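Local structure of ADP/ATP-dependent NAD(P)H-hydrate dehydratase (Bacillus subtilis, 3RPZ) at residues A[7-12]-A[238-243]; A[138-143]-A[180-185]; A[151-156]-A[166-171]; A[194-197]-A[201-204]. The protein catalyses the ATP- or ADP-driven dehydration of hydrated NADH and NADPH, probably restoring the damaged nucleotides to working cofactors. All blocks are in the same frame, centred on the assembly; numbering follows the deposited sequence. Where two conformers were deposited one is given.

From the N terminus, segment 7-12 leads into helix 11-17 and meets helix 235-256 in contact 1, which closes the longest loop and encloses the other three contacts. Within it, contact 2 opens in the loop between strands 128-130 and 147-149 and closes at the end of helix 171-182. Contact 3, inside that span, packs helix 153-160 against segment 166-171 beside the bound hydrate. Contact 4 follows in series: the hairpin 194-196/202-204 that ends the sheet within this chain, its last strand flanked by segment 7-12. Its Leu204 bonds through its backbone to Pro7 and Trp9 of contact 1, while Phe197 and Ala196 touch Val185 of contact 2. None of the four cross along the chain.

Contact 1 of 4, residues A[7-12]-A[238-243]; sequences PFWTEE and AVLNAV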
# COMPACT_ATOMS: atom_id res chain seq x y z
N PRO A 7 3.10 29.99 28.68
CA PRO A 7 4.34 29.26 28.49
C PRO A 7 4.25 28.25 27.37
O PRO A 7 3.16 27.71 27.09
CB PRO A 7 4.54 28.55 29.84
CG PRO A 7 3.14 28.33 30.30
CD PRO A 7 2.42 29.57 29.91
N PHE A 8 5.38 27.96 26.74
CA PHE A 8 5.47 26.87 25.79
C PHE A 8 5.62 25.54 26.51
O PHE A 8 6.31 25.40 27.50
CB PHE A 8 6.64 27.08 24.83
CG PHE A 8 6.40 28.18 23.83
CD1 PHE A 8 5.70 27.97 22.70
CD2 PHE A 8 6.89 29.45 24.06
CE1 PHE A 8 5.43 28.97 21.80
CE2 PHE A 8 6.66 30.49 23.15
CZ PHE A 8 5.93 30.22 21.98
N TRP A 9 4.98 24.52 25.96
CA TRP A 9 5.24 23.12 26.36
C TRP A 9 6.50 22.74 25.59
O TRP A 9 6.46 22.54 24.38
CB TRP A 9 4.04 22.23 26.04
CG TRP A 9 4.13 20.84 26.54
CD1 TRP A 9 4.31 19.72 25.80
CD2 TRP A 9 4.00 20.40 27.90
NE1 TRP A 9 4.31 18.61 26.61
CE2 TRP A 9 4.08 19.00 27.90
CE3 TRP A 9 3.78 21.07 29.12
CZ2 TRP A 9 3.99 18.24 29.08
CZ3 TRP A 9 3.70 20.32 30.28
CH2 TRP A 9 3.78 18.90 30.24
N THR A 10 7.60 22.63 26.32
CA THR A 10 8.92 22.48 25.71
C THR A 10 9.40 21.05 25.68
O THR A 10 8.82 20.15 26.27
CB THR A 10 9.97 23.25 26.52
OG1 THR A 10 10.10 22.63 27.80
CG2 THR A 10 9.57 24.76 26.68
N GLU A 11 10.48 20.84 24.95
CA GLU A 11 11.13 19.53 24.88
C GLU A 11 11.39 18.95 26.29
O GLU A 11 11.20 17.76 26.49
CB GLU A 11 12.44 19.65 24.09
CG GLU A 11 13.33 18.44 24.27
CD GLU A 11 14.61 18.50 23.43
OE1 GLU A 11 14.82 19.49 22.70
OE2 GLU A 11 15.37 17.53 23.54
N GLU A 12 11.77 19.78 27.23
CA GLU A 12 12.01 19.33 28.57
C GLU A 12 10.73 18.76 29.23
O GLU A 12 10.79 17.77 29.91
CB GLU A 12 12.58 20.51 29.35
CG GLU A 12 13.99 20.98 28.88
CD GLU A 12 14.11 21.65 27.47
OE1 GLU A 12 13.20 22.35 26.96
OE2 GLU A 12 15.22 21.50 26.89
N ALA A 238 -0.96 13.81 27.87
CA ALA A 238 -1.28 13.16 26.62
C ALA A 238 -1.61 14.17 25.52
O ALA A 238 -1.10 14.10 24.41
CB ALA A 238 -2.48 12.21 26.78
N VAL A 239 -2.47 15.16 25.83
CA VAL A 239 -2.87 16.18 24.87
C VAL A 239 -1.65 17.02 24.46
O VAL A 239 -1.37 17.23 23.29
CB VAL A 239 -3.98 17.07 25.43
CG1 VAL A 239 -4.30 18.21 24.44
CG2 VAL A 239 -5.24 16.25 25.70
N LEU A 240 -0.91 17.47 25.46
CA LEU A 240 0.25 18.35 25.20
C LEU A 240 1.34 17.65 24.40
O LEU A 240 1.89 18.20 23.44
CB LEU A 240 0.83 18.88 26.53
CG LEU A 240 -0.09 19.85 27.25
CD1 LEU A 240 0.27 19.85 28.76
CD2 LEU A 240 0.02 21.22 26.64
N ASN A 241 1.62 16.39 24.73
CA ASN A 241 2.62 15.62 23.99
C ASN A 241 2.17 15.26 22.59
O ASN A 241 3.01 15.22 21.70
CB ASN A 241 3.06 14.37 24.75
CG ASN A 241 3.91 14.74 26.00
OD1 ASN A 241 4.51 15.84 26.05
ND2 ASN A 241 3.99 13.85 27.00
N ALA A 242 0.88 15.03 22.37
CA ALA A 242 0.40 14.73 21.06
C ALA A 242 0.57 15.92 20.16
O ALA A 242 1.06 15.82 19.03
CB ALA A 242 -1.07 14.28 21.10
N VAL A 243 0.14 17.10 20.64
CA VAL A 243 0.23 18.33 19.84
C VAL A 243 1.72 18.63 19.53
O VAL A 243 2.11 18.92 18.38
CB VAL A 243 -0.41 19.49 20.56
CG1 VAL A 243 -0.19 20.79 19.81
CG2 VAL A 243 -1.91 19.23 20.71
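Trp9 carries the apolar part of this contact by laying one face of its indole on Leu240, in the first turns of helix 235-256. Leu240 CB stands 3.5 Å from the centroid of the Trp9 five-membered ring and only 10° off the ring normal, a CH-pi contact. Farther along the same side chain, Leu240 CD1 reaches the six-membered ring, 3.7 Å from Trp9 CE3. The first torsion of Trp9 (chi1 -173°, CG opposite the backbone N) carries the indole across to lie on Leu240.

The polar part is one hydrogen bond, from Trp9 NE1 to Asn241 OD1 at 2.8 Å and nearly straight (168° at the hydrogen). The oxygen lies in the indole plane, whereas the donor is tilted from the plane of the Asn241 amide. Asn241 ND2 is also engaged, by Thr17 and His232, so both ends of the amide are held. A phenylalanine in place of Trp9 would probably leave Asn241 OD1 without its N-H partner and cover Leu240 less fully.

Because the residues in contact are buried, the bond satisfies polar atoms that the apolar packing removes from water, and its direction is likely to limit how the indole can turn over Leu240.

Contact 2 of 4, residues A[138-143]-A[180-185]; sequences RTYPKR and AQLQTV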
# COMPACT_ATOMS: atom_id res chain seq x y z
N ARG A 138 -22.62 24.28 21.57
CA ARG A 138 -23.34 23.47 22.54
C ARG A 138 -22.70 23.60 23.92
O ARG A 138 -21.70 24.27 24.06
CB ARG A 138 -23.36 22.00 22.11
CG ARG A 138 -22.00 21.33 22.05
CD ARG A 138 -22.03 19.85 21.98
NE ARG A 138 -22.62 19.29 23.20
CZ ARG A 138 -23.21 18.12 23.30
NH1 ARG A 138 -23.39 17.34 22.24
NH2 ARG A 138 -23.65 17.75 24.49
N THR A 139 -23.33 22.99 24.91
CA THR A 139 -22.73 22.86 26.23
C THR A 139 -22.52 21.38 26.53
O THR A 139 -22.91 20.50 25.74
CB THR A 139 -23.59 23.53 27.31
OG1 THR A 139 -24.85 22.90 27.33
CG2 THR A 139 -23.75 25.04 26.98
N TYR A 140 -21.83 21.10 27.64
CA TYR A 140 -21.35 19.77 27.96
C TYR A 140 -21.77 19.38 29.35
O TYR A 140 -21.77 20.20 30.24
CB TYR A 140 -19.82 19.72 27.79
CG TYR A 140 -19.42 20.07 26.37
CD1 TYR A 140 -19.20 21.40 26.00
CD2 TYR A 140 -19.37 19.09 25.40
CE1 TYR A 140 -18.90 21.69 24.71
CE2 TYR A 140 -19.05 19.39 24.10
CZ TYR A 140 -18.82 20.68 23.75
OH TYR A 140 -18.52 20.97 22.43
N PRO A 141 -22.16 18.13 29.54
CA PRO A 141 -22.64 17.70 30.85
C PRO A 141 -21.50 17.50 31.84
O PRO A 141 -20.38 17.14 31.45
CB PRO A 141 -23.25 16.34 30.54
CG PRO A 141 -22.48 15.82 29.40
CD PRO A 141 -22.14 17.03 28.56
N LYS A 142 -21.77 17.67 33.14
CA LYS A 142 -20.77 17.35 34.13
C LYS A 142 -20.52 15.85 34.05
O LYS A 142 -21.46 15.06 33.95
CB LYS A 142 -21.24 17.75 35.54
CG LYS A 142 -20.43 17.14 36.71
CD LYS A 142 -18.96 17.46 36.72
CE LYS A 142 -18.19 16.52 37.70
NZ LYS A 142 -16.70 16.50 37.45
N ARG A 143 -19.24 15.46 34.01
CA ARG A 143 -18.82 14.06 33.94
C ARG A 143 -17.40 14.00 34.51
O ARG A 143 -16.74 15.04 34.62
CB ARG A 143 -18.92 13.56 32.47
CG ARG A 143 -17.97 14.29 31.56
CD ARG A 143 -18.13 14.00 30.09
NE ARG A 143 -18.04 12.59 29.69
CZ ARG A 143 -16.93 11.99 29.26
NH1 ARG A 143 -16.98 10.71 28.87
NH2 ARG A 143 -15.74 12.61 29.22
N ALA A 180 -12.79 27.62 30.00
CA ALA A 180 -13.42 27.87 31.28
C ALA A 180 -14.96 27.84 31.24
O ALA A 180 -15.60 27.16 32.03
CB ALA A 180 -12.88 29.19 31.88
N GLN A 181 -15.54 28.54 30.26
CA GLN A 181 -16.98 28.60 30.14
C GLN A 181 -17.61 27.26 29.85
O GLN A 181 -18.65 26.94 30.40
CB GLN A 181 -17.37 29.61 29.05
CG GLN A 181 -18.87 29.81 28.85
CD GLN A 181 -19.21 30.91 27.83
OE1 GLN A 181 -18.49 31.91 27.68
NE2 GLN A 181 -20.32 30.72 27.13
N LEU A 182 -17.00 26.49 28.97
CA LEU A 182 -17.53 25.19 28.58
C LEU A 182 -17.11 24.06 29.52
O LEU A 182 -17.74 23.00 29.53
CB LEU A 182 -17.10 24.84 27.15
CG LEU A 182 -17.47 25.80 26.04
CD1 LEU A 182 -16.88 25.40 24.70
CD2 LEU A 182 -18.98 25.85 25.91
N GLN A 183 -16.07 24.29 30.30
CA GLN A 183 -15.41 23.28 31.12
C GLN A 183 -14.95 22.08 30.27
O GLN A 183 -15.16 20.93 30.63
CB GLN A 183 -16.25 22.90 32.34
CG GLN A 183 -16.22 24.01 33.39
CD GLN A 183 -14.81 24.19 33.97
OE1 GLN A 183 -14.34 23.25 34.64
NE2 GLN A 183 -14.14 25.30 33.66
N THR A 184 -14.31 22.42 29.17
CA THR A 184 -13.65 21.45 28.31
C THR A 184 -12.22 21.89 28.07
O THR A 184 -11.86 23.07 28.20
CB THR A 184 -14.32 21.35 26.94
OG1 THR A 184 -14.21 22.59 26.24
CG2 THR A 184 -15.76 21.02 27.04
N VAL A 185 -11.36 20.94 27.70
CA VAL A 185 -10.07 21.27 27.13
C VAL A 185 -10.34 21.87 25.75
O VAL A 185 -11.20 21.34 25.01
CB VAL A 185 -9.15 20.04 27.02
CG1 VAL A 185 -7.75 20.44 26.47
CG2 VAL A 185 -9.03 19.36 28.40
O HOH W 1 -20.44 23.30 28.84
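A Schellman motif ends helix 171-182 here, and the chain leaving it packs against the loop that joins strands 128-130 and 147-149. Gln183 is the C-prime residue, with positive phi (56°); the motif pairs Thr184 N with Ala179 O and, weakly, Gln183 N with Ala180 O. The Gln183 side chain folds back onto the same turn: its NE2 donates to Ala180 O at 2.9 Å, in the carbonyl plane and on a lone pair.

Across the contact, the methyl of Thr184 sits over one face of the Tyr140 ring. Thr184 CG2 is 4.0 Å from the ring centroid, displaced toward the rim, and comes within 3.6 Å of Tyr140 CD1. The two side chains cross at about a right angle. In Thr184, OG1 lies between the backbone N and the carbonyl carbon (chi1 64°), which leaves CG2 directed at the ring. Leu182 extends the apolar patch, its CB 4.2 Å from Tyr140 CD1. Its CD2 packs separately on a backbone carbonyl, 3.6 Å from Arg138 O.

A single water bridges the two backbones, accepting from Tyr140 N at 2.9 Å and donating to Leu182 O at 2.8 Å. The loop is braced locally as well, since Arg138 grips Thr139 O side-on with NE and NH2, the oxygen lying close to the guanidinium plane, while its NH1 forms a salt bridge with Asp119.

Tyr140 also touches Leu130 and Leu149, and Thr184 touches Val147 and Leu149, placing the contact beside strands 128-130 and 147-149, where the chain enters strand 185-188.

Contact 3 of 4, residues A[151-156]-A[166-171]; sequences PHPGEF and ELQKKR. With NPW (beta-6-hydroxy-1,4,5,6-tetrahydronicotinamide adenine dinucleotide phosphate), chain D.
Pro153 CG meets the edge of the Arg171 guanidinium, and Gln168 OE1 lies in the same plane. The His152 ring has Glu155 OE1 over the centre of one face and NPW C8A over the opposite face, 3.3 Å above the plane and toward the rim. His152 is the N-cap of helix 153-160, so the contact joins a helix start to the Leu167-Lys170 turn and its flanks in the NPW pocket.

At the cap, Glu155 OE1 accepts from His152 N, with 3.0 Å between those atoms. His152 CG lies between the backbone N and the carbonyl carbon (chi1 62°), and the ring reaches the ligand diphosphate, NE2 donating to NPW OB1 at 2.9 Å. Replacing His152 by alanine is likely to leave NPW OB1 without this donor and the adenine without the ring packed against C8A.

The apolar part of the packing centres on Leu167. Leu167 CD2 approaches Phe156 CD1 to 3.5 Å and Pro153 CB to 3.9 Å. Pro153 also faces the adenine, its CG 3.6 Å from NPW C6D. Lys27 of the second subunit reaches His152 and also hydrogen-bonds NPW, so the pocket is completed by the second subunit.

Beside the proline, Arg171 NH1 donates to Gln168 OE1 at 2.9 Å, on a lone pair in the carbonyl plane, and holds the amide oxygen 3.4 Å from Pro153 CG.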
# COMPACT_ATOMS: atom_id res chain seq x y z
N PRO A 151 -10.75 22.35 17.78
CA PRO A 151 -11.05 23.23 16.67
C PRO A 151 -9.85 23.92 16.04
O PRO A 151 -8.97 24.43 16.73
CB PRO A 151 -11.96 24.27 17.30
CG PRO A 151 -11.42 24.40 18.70
CD PRO A 151 -11.10 22.97 19.07
N HIS A 152 -9.90 24.04 14.72
CA HIS A 152 -9.19 25.13 14.08
C HIS A 152 -10.00 26.40 14.22
O HIS A 152 -11.14 26.40 14.72
CB HIS A 152 -8.81 24.78 12.63
CG HIS A 152 -9.97 24.54 11.73
ND1 HIS A 152 -11.06 25.39 11.60
CD2 HIS A 152 -10.16 23.55 10.82
CE1 HIS A 152 -11.90 24.88 10.70
NE2 HIS A 152 -11.36 23.77 10.20
N PRO A 153 -9.46 27.56 13.84
CA PRO A 153 -10.19 28.82 14.08
C PRO A 153 -11.60 28.88 13.45
O PRO A 153 -12.47 29.49 14.01
CB PRO A 153 -9.22 29.88 13.51
CG PRO A 153 -7.90 29.30 13.83
CD PRO A 153 -8.04 27.81 13.55
N GLY A 154 -11.83 28.24 12.28
CA GLY A 154 -13.14 28.19 11.69
C GLY A 154 -14.12 27.44 12.56
O GLY A 154 -15.28 27.85 12.74
N GLU A 155 -13.69 26.32 13.11
CA GLU A 155 -14.51 25.52 14.00
C GLU A 155 -14.76 26.28 15.30
O GLU A 155 -15.85 26.17 15.87
CB GLU A 155 -13.86 24.15 14.25
CG GLU A 155 -13.99 23.25 13.05
CD GLU A 155 -12.99 22.16 12.89
OE1 GLU A 155 -11.91 22.19 13.52
OE2 GLU A 155 -13.23 21.24 12.05
N PHE A 156 -13.78 27.02 15.77
CA PHE A 156 -13.96 27.81 16.98
C PHE A 156 -15.04 28.88 16.78
O PHE A 156 -15.87 29.11 17.65
CB PHE A 156 -12.64 28.45 17.39
CG PHE A 156 -12.64 29.02 18.81
CD1 PHE A 156 -13.04 30.33 19.03
CD2 PHE A 156 -12.20 28.29 19.86
CE1 PHE A 156 -13.07 30.86 20.34
CE2 PHE A 156 -12.19 28.82 21.18
CZ PHE A 156 -12.62 30.11 21.38
N GLU A 166 -11.19 38.24 14.63
CA GLU A 166 -11.07 38.68 16.01
C GLU A 166 -10.34 37.65 16.87
O GLU A 166 -9.45 37.97 17.64
CB GLU A 166 -12.45 38.98 16.58
CG GLU A 166 -13.00 40.31 16.05
CD GLU A 166 -12.10 41.47 16.40
OE1 GLU A 166 -11.54 41.49 17.53
OE2 GLU A 166 -11.95 42.36 15.54
N LEU A 167 -10.73 36.40 16.69
CA LEU A 167 -10.09 35.31 17.41
C LEU A 167 -8.60 35.32 17.24
O LEU A 167 -7.84 35.18 18.19
CB LEU A 167 -10.66 33.99 16.89
CG LEU A 167 -10.01 32.72 17.43
CD1 LEU A 167 -10.13 32.63 18.96
CD2 LEU A 167 -10.61 31.51 16.74
N GLN A 168 -8.16 35.50 15.99
CA GLN A 168 -6.75 35.32 15.67
C GLN A 168 -5.87 36.42 16.25
O GLN A 168 -4.63 36.25 16.31
CB GLN A 168 -6.58 35.12 14.14
CG GLN A 168 -7.11 33.76 13.63
CD GLN A 168 -6.31 32.58 14.18
OE1 GLN A 168 -6.58 32.08 15.25
NE2 GLN A 168 -5.23 32.24 13.49
N LYS A 169 -6.48 37.51 16.70
CA LYS A 169 -5.74 38.57 17.39
C LYS A 169 -5.46 38.30 18.88
O LYS A 169 -4.62 38.94 19.47
CB LYS A 169 -6.53 39.90 17.30
CG LYS A 169 -6.76 40.40 15.89
CD LYS A 169 -7.61 41.68 15.93
CE LYS A 169 -8.03 42.14 14.54
NZ LYS A 169 -8.75 43.45 14.66
N LYS A 170 -6.23 37.40 19.48
CA LYS A 170 -6.23 37.16 20.92
C LYS A 170 -6.49 35.65 21.16
O LYS A 170 -7.39 35.27 21.89
CB LYS A 170 -7.35 37.99 21.60
CG LYS A 170 -7.26 39.50 21.51
CD LYS A 170 -8.11 40.16 22.58
CE LYS A 170 -9.62 39.93 22.43
NZ LYS A 170 -10.46 40.63 23.55
N ARG A 171 -5.68 34.81 20.51
CA ARG A 171 -5.99 33.36 20.50
C ARG A 171 -6.05 32.75 21.87
O ARG A 171 -7.00 32.04 22.21
CB ARG A 171 -4.99 32.60 19.62
CG ARG A 171 -5.16 32.86 18.13
CD ARG A 171 -3.91 32.43 17.32
NE ARG A 171 -3.48 31.08 17.65
CZ ARG A 171 -4.02 29.95 17.26
NH1 ARG A 171 -5.08 29.93 16.49
NH2 ARG A 171 -3.48 28.82 17.66
P NPW D . -10.50 30.44 5.09
O1 NPW D . -11.75 30.19 4.27
O2 NPW D . -9.24 29.76 4.65
O3 NPW D . -10.24 31.93 5.39
PA NPW D . -14.06 23.58 7.31
PB NPW D . -12.25 21.32 7.07
C1A NPW D . -11.15 28.39 8.35
C1B NPW D . -12.83 16.64 7.00
N1C NPW D . -11.58 16.38 6.33
N1D NPW D . -6.96 30.51 10.34
C2A NPW D . -11.13 28.55 6.83
O2A NPW D . -10.84 29.91 6.57
C2B NPW D . -12.69 17.12 8.45
O2B NPW D . -12.37 16.07 9.33
C2C NPW D . -11.31 15.27 5.69
C2D NPW D . -8.04 31.08 9.80
C3A NPW D . -12.55 28.15 6.44
O3A NPW D . -13.50 29.21 6.64
C3B NPW D . -14.12 17.67 8.64
O3B NPW D . -14.97 16.56 8.95
C3C NPW D . -10.33 14.88 4.93
N3D NPW D . -9.13 30.48 9.28
C4B NPW D . -14.45 18.22 7.24
O4B NPW D . -13.47 17.69 6.30
C4C NPW D . -9.26 15.93 4.65
C4D NPW D . -9.04 29.15 9.39
O4D NPW D . -12.01 27.26 8.56
C4E NPW D . -12.82 27.04 7.43
C5A NPW D . -7.93 28.43 9.92
C5B NPW D . -14.40 19.75 7.17
O5B NPW D . -13.21 20.24 7.78
C5C NPW D . -9.84 17.31 4.88
C5E NPW D . -12.45 25.65 6.89
O5E NPW D . -13.00 24.67 7.76
C6C NPW D . -10.51 17.43 6.27
O6C NPW D . -9.61 17.25 7.36
C6D NPW D . -6.80 29.17 10.43
N6D NPW D . -5.71 28.65 10.97
N7A NPW D . -8.07 27.06 9.85
C7C NPW D . -10.18 13.54 4.43
N7C NPW D . -9.11 13.25 3.70
O7C NPW D . -11.07 12.69 4.64
C8A NPW D . -9.31 26.91 9.25
N9A NPW D . -9.86 28.20 9.00
OA1 NPW D . -15.01 24.10 6.31
OA2 NPW D . -14.50 23.14 8.61
OA3 NPW D . -13.20 22.47 6.52
OB1 NPW D . -11.33 21.76 8.12
OB2 NPW D . -11.66 20.74 5.81

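Contact 4 of 4, residues A[194-197]-A[201-204]; sequences VIAF and DCWL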
# COMPACT_ATOMS: atom_id res chain seq x y z
N VAL A 194 -2.80 26.66 20.81
CA VAL A 194 -3.08 26.91 22.23
C VAL A 194 -3.73 25.69 22.84
O VAL A 194 -4.66 25.12 22.23
CB VAL A 194 -4.05 28.10 22.45
CG1 VAL A 194 -4.21 28.40 23.95
CG2 VAL A 194 -3.56 29.33 21.73
N ILE A 195 -3.21 25.19 23.96
CA ILE A 195 -3.84 24.11 24.70
C ILE A 195 -4.35 24.69 26.00
O ILE A 195 -3.56 24.99 26.91
CB ILE A 195 -2.88 22.94 24.96
CG1 ILE A 195 -2.20 22.44 23.68
CG2 ILE A 195 -3.67 21.76 25.65
CD1 ILE A 195 -0.88 23.13 23.31
N ALA A 196 -5.66 24.93 26.08
CA ALA A 196 -6.30 25.55 27.22
C ALA A 196 -7.12 24.54 28.00
O ALA A 196 -7.97 23.86 27.43
CB ALA A 196 -7.17 26.70 26.77
N PHE A 197 -6.85 24.43 29.30
CA PHE A 197 -7.52 23.49 30.19
C PHE A 197 -8.59 24.23 31.00
O PHE A 197 -8.43 25.41 31.29
CB PHE A 197 -6.48 22.81 31.10
CG PHE A 197 -5.55 21.91 30.36
CD1 PHE A 197 -5.94 20.66 29.98
CD2 PHE A 197 -4.32 22.37 29.95
CE1 PHE A 197 -5.10 19.86 29.23
CE2 PHE A 197 -3.49 21.57 29.21
CZ PHE A 197 -3.86 20.32 28.86
N ASP A 201 -5.12 26.21 33.43
CA ASP A 201 -3.78 25.98 32.90
C ASP A 201 -3.86 26.24 31.40
O ASP A 201 -4.86 25.93 30.76
CB ASP A 201 -3.31 24.56 33.15
CG ASP A 201 -2.84 24.28 34.54
OD1 ASP A 201 -2.91 25.18 35.39
OD2 ASP A 201 -2.44 23.09 34.72
N CYS A 202 -2.81 26.80 30.82
CA CYS A 202 -2.76 27.01 29.39
C CYS A 202 -1.32 27.00 28.92
O CYS A 202 -0.41 27.49 29.62
CB CYS A 202 -3.44 28.30 29.07
SG CYS A 202 -3.78 28.68 27.37
N TRP A 203 -1.12 26.44 27.74
CA TRP A 203 0.20 26.30 27.11
C TRP A 203 0.10 26.65 25.64
O TRP A 203 -0.97 26.60 25.04
CB TRP A 203 0.72 24.88 27.25
CG TRP A 203 0.87 24.40 28.65
CD1 TRP A 203 -0.11 23.85 29.48
CD2 TRP A 203 2.07 24.41 29.44
NE1 TRP A 203 0.42 23.52 30.68
CE2 TRP A 203 1.75 23.84 30.69
CE3 TRP A 203 3.36 24.84 29.20
CZ2 TRP A 203 2.69 23.69 31.69
CZ3 TRP A 203 4.31 24.66 30.19
CH2 TRP A 203 3.96 24.12 31.42
N LEU A 204 1.24 27.02 25.07
CA LEU A 204 1.42 27.17 23.62
C LEU A 204 2.30 26.04 23.13
O LEU A 204 3.26 25.66 23.80
CB LEU A 204 2.05 28.49 23.24
CG LEU A 204 1.31 29.76 23.65
CD1 LEU A 204 2.06 31.00 23.11
CD2 LEU A 204 -0.15 29.77 23.17
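Ile195 and Trp203 form the hydrogen-bonded pair of an antiparallel beta hairpin, strands 194-196 and 202-204, whose short axes run 168° apart. The backbone supplies the polar contacts: Ile195 N to Trp203 O at 2.9 Å, the reciprocal bond from Trp203 N to Ile195 O at 3.0 Å, and Phe197 N to Asp201 O at 2.9 Å toward the turn. In the flanking non-hydrogen-bonded pairs, Val194 with Leu204 and Ala196 with Cys202, the CA atoms come to 4.7 and 4.4 Å.

Apolar contacts follow the two faces of the sheet. On the face of Val194, Ala196, Cys202 and Leu204, the thiol is central, because SG anti to the Cys202 backbone N (chi1 -170°) directs it toward Val194 and Ala196. The side chains of Val194 and Leu204 run alongside each other, Val194 CG2 3.7 Å from Leu204 CD2; helix 171-182 covers Val194, Ala196 and Cys202. Ile195 and Trp203 occupy the other face, against Leu240 of helix 235-256.

Charge appears near the turn, where Asp201 OD2 forms a salt bridge with Lys236, which also makes a cation-pi contact with Phe197. Phe197 CD2 also touches Asp201 CB, 4.0 Å away.

At the centre of the thiol contact, Val194 CG1 lies 3.5 Å from Cys202 SG.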